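Local coordinates for protein beta-d-glucoside glucohydrolase (Hypocrea jecorina, PDB 3ZZ1) that probably hydrolyses terminal, non-reducing beta-D-glucosyl residues with release of beta-D-glucose, as a secreted family 3 glycosidase of cellulose degradation, at residues 212-217 with 243-248. Numbering follows the deposited sequence. Where two conformers were deposited one is given.
Sequences ACEDQY and TVQSAN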
loop_
_atom_site.group_PDB
_atom_site.type_symbol
_atom_site.label_atom_id
_atom_site.label_comp_id
_atom_site.label_asym_id
_atom_site.label_seq_id
_atom_site.Cartn_x
_atom_site.Cartn_y
_atom_site.Cartn_z
ATOM N N ALA A 212 2.577 18.423 -9.818
ATOM C CA ALA A 212 3.148 17.134 -10.226
ATOM C C ALA A 212 2.829 16.746 -11.667
ATOM O O ALA A 212 3.652 16.134 -12.342
ATOM C CB ALA A 212 2.711 16.034 -9.272
ATOM N N CYS A 213 1.641 17.116 -12.139
ATOM C CA CYS A 213 1.213 16.771 -13.496
ATOM C C CYS A 213 1.758 17.741 -14.563
ATOM O O CYS A 213 1.337 17.705 -15.719
ATOM C CB CYS A 213 -0.317 16.637 -13.557
ATOM S SG CYS A 213 -0.942 15.187 -12.636
ATOM N N GLU A 214 2.709 18.582 -14.156
ATOM C CA GLU A 214 3.324 19.604 -15.018
ATOM C C GLU A 214 4.827 19.688 -14.804
ATOM O O GLU A 214 5.481 20.593 -15.314
ATOM C CB GLU A 214 2.733 20.978 -14.710
ATOM C CG GLU A 214 1.272 21.058 -14.975
ATOM C CD GLU A 214 0.724 22.449 -14.895
ATOM O OE1 GLU A 214 1.241 23.285 -14.116
ATOM O OE2 GLU A 214 -0.254 22.692 -15.621
ATOM N N ASP A 215 5.363 18.749 -14.036
ATOM C CA ASP A 215 6.746 18.803 -13.594
ATOM C C ASP A 215 7.637 18.023 -14.554
ATOM O O ASP A 215 7.680 16.793 -14.507
ATOM C CB ASP A 215 6.833 18.245 -12.173
ATOM C CG ASP A 215 8.178 18.490 -11.510
ATOM O OD1 ASP A 215 9.166 18.834 -12.187
ATOM O OD2 ASP A 215 8.242 18.316 -10.277
ATOM N N GLN A 216 8.351 18.753 -15.412
ATOM C CA GLN A 216 9.224 18.141 -16.409
ATOM C C GLN A 216 10.299 17.256 -15.773
ATOM O O GLN A 216 10.561 16.149 -16.256
ATOM C CB GLN A 216 9.853 19.208 -17.311
ATOM C CG GLN A 216 10.529 18.652 -18.558
ATOM C CD GLN A 216 11.072 19.738 -19.462
ATOM O OE1 GLN A 216 12.277 19.807 -19.715
ATOM N NE2 GLN A 216 10.186 20.599 -19.951
ATOM N N TYR A 217 10.914 17.730 -14.690
ATOM C CA TYR A 217 11.956 16.938 -14.019
ATOM C C TYR A 217 11.458 15.557 -13.553
ATOM O O TYR A 217 12.016 14.531 -13.948
ATOM C CB TYR A 217 12.635 17.706 -12.872
ATOM C CG TYR A 217 13.706 16.883 -12.179
ATOM C CD1 TYR A 217 14.911 16.589 -12.822
ATOM C CD2 TYR A 217 13.505 16.376 -10.895
ATOM C CE1 TYR A 217 15.890 15.816 -12.205
ATOM C CE2 TYR A 217 14.482 15.613 -10.265
ATOM C CZ TYR A 217 15.673 15.333 -10.927
ATOM O OH TYR A 217 16.643 14.564 -10.312
ATOM N N THR A 243 -2.873 23.419 -20.442
ATOM C CA THR A 243 -2.935 22.684 -21.698
ATOM C C THR A 243 -1.528 22.336 -22.190
ATOM O O THR A 243 -1.196 21.162 -22.366
ATOM C CB THR A 243 -3.689 23.491 -22.775
ATOM O OG1 THR A 243 -5.044 23.684 -22.353
ATOM C CG2 THR A 243 -3.671 22.762 -24.131
ATOM N N VAL A 244 -0.710 23.369 -22.378
ATOM C CA VAL A 244 0.579 23.263 -23.060
ATOM C C VAL A 244 1.731 22.728 -22.199
ATOM O O VAL A 244 2.417 21.790 -22.609
ATOM C CB VAL A 244 0.965 24.616 -23.719
ATOM C CG1 VAL A 244 2.374 24.572 -24.286
ATOM C CG2 VAL A 244 -0.037 24.965 -24.819
ATOM N N GLN A 245 1.952 23.321 -21.026
ATOM C CA GLN A 245 3.062 22.906 -20.152
ATOM C C GLN A 245 2.952 21.439 -19.710
ATOM O O GLN A 245 3.953 20.709 -19.711
ATOM C CB GLN A 245 3.206 23.823 -18.926
ATOM C CG GLN A 245 4.484 23.534 -18.116
ATOM C CD GLN A 245 4.582 24.306 -16.816
ATOM O OE1 GLN A 245 4.404 25.526 -16.782
ATOM N NE2 GLN A 245 4.891 23.598 -15.735
ATOM N N SER A 246 1.742 21.012 -19.334
ATOM C CA SER A 246 1.517 19.626 -18.912
ATOM C C SER A 246 1.924 18.671 -20.040
ATOM O O SER A 246 2.745 17.764 -19.835
ATOM C CB SER A 246 0.064 19.406 -18.468
ATOM O OG SER A 246 -0.848 19.502 -19.557
ATOM N N ALA A 247 1.383 18.912 -21.236
ATOM C CA ALA A 247 1.747 18.150 -22.433
ATOM C C ALA A 247 3.269 18.076 -22.648
ATOM O O ALA A 247 3.831 16.983 -22.774
ATOM C CB ALA A 247 1.053 18.740 -23.667
ATOM N N ASN A 248 3.932 19.231 -22.658
ATOM C CA ASN A 248 5.374 19.290 -22.930
ATOM C C ASN A 248 6.270 18.768 -21.800
ATOM O O ASN A 248 7.430 18.430 -22.028
ATOM C CB ASN A 248 5.795 20.704 -23.355
ATOM C CG ASN A 248 5.147 21.141 -24.663
ATOM O OD1 ASN A 248 4.883 22.330 -24.871
ATOM N ND2 ASN A 248 4.881 20.184 -25.545
#
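Gln245 makes the one hydrogen bond between the segments, its NE2 donating to Glu214 O at 3.1 Å. The bond is fairly straight (162° at the hydrogen), and the acceptor lies almost exactly in the plane of the Gln245 amide, although the donor sits 28° off the carbonyl plane. The Gln245 side chain runs out extended, CG opposite the backbone N (chi1 -171°), which carries the amide from the helix to the loop. Ser249 OG also bonds to Glu214 O, so this carbonyl is gripped twice from the 244-249 helix.

The rest is van der Waals packing. Gln245 NE2 lies 3.5 Å from Glu214 CB, where the two side chains cross at about a right angle. Ser246 CB packs against Cys213 O (3.5 Å) and, on the same side, Glu214 CG (4.0 Å). The polar ends of Glu214 and Ser246 both find Thr242: Glu214 OE2 bonds to its OG1, Ser246 OG to its O.

On the loop side, Cys213 is tied to Cys202 by a disulfide, and Asp215 N-caps helix 216-226 through a weak bond from Tyr217 N to OD1. The contact thus joins the loops and helices flanking strand 232-235 in the TIM-barrel-like N-terminal domain of glycoside hydrolase family 3.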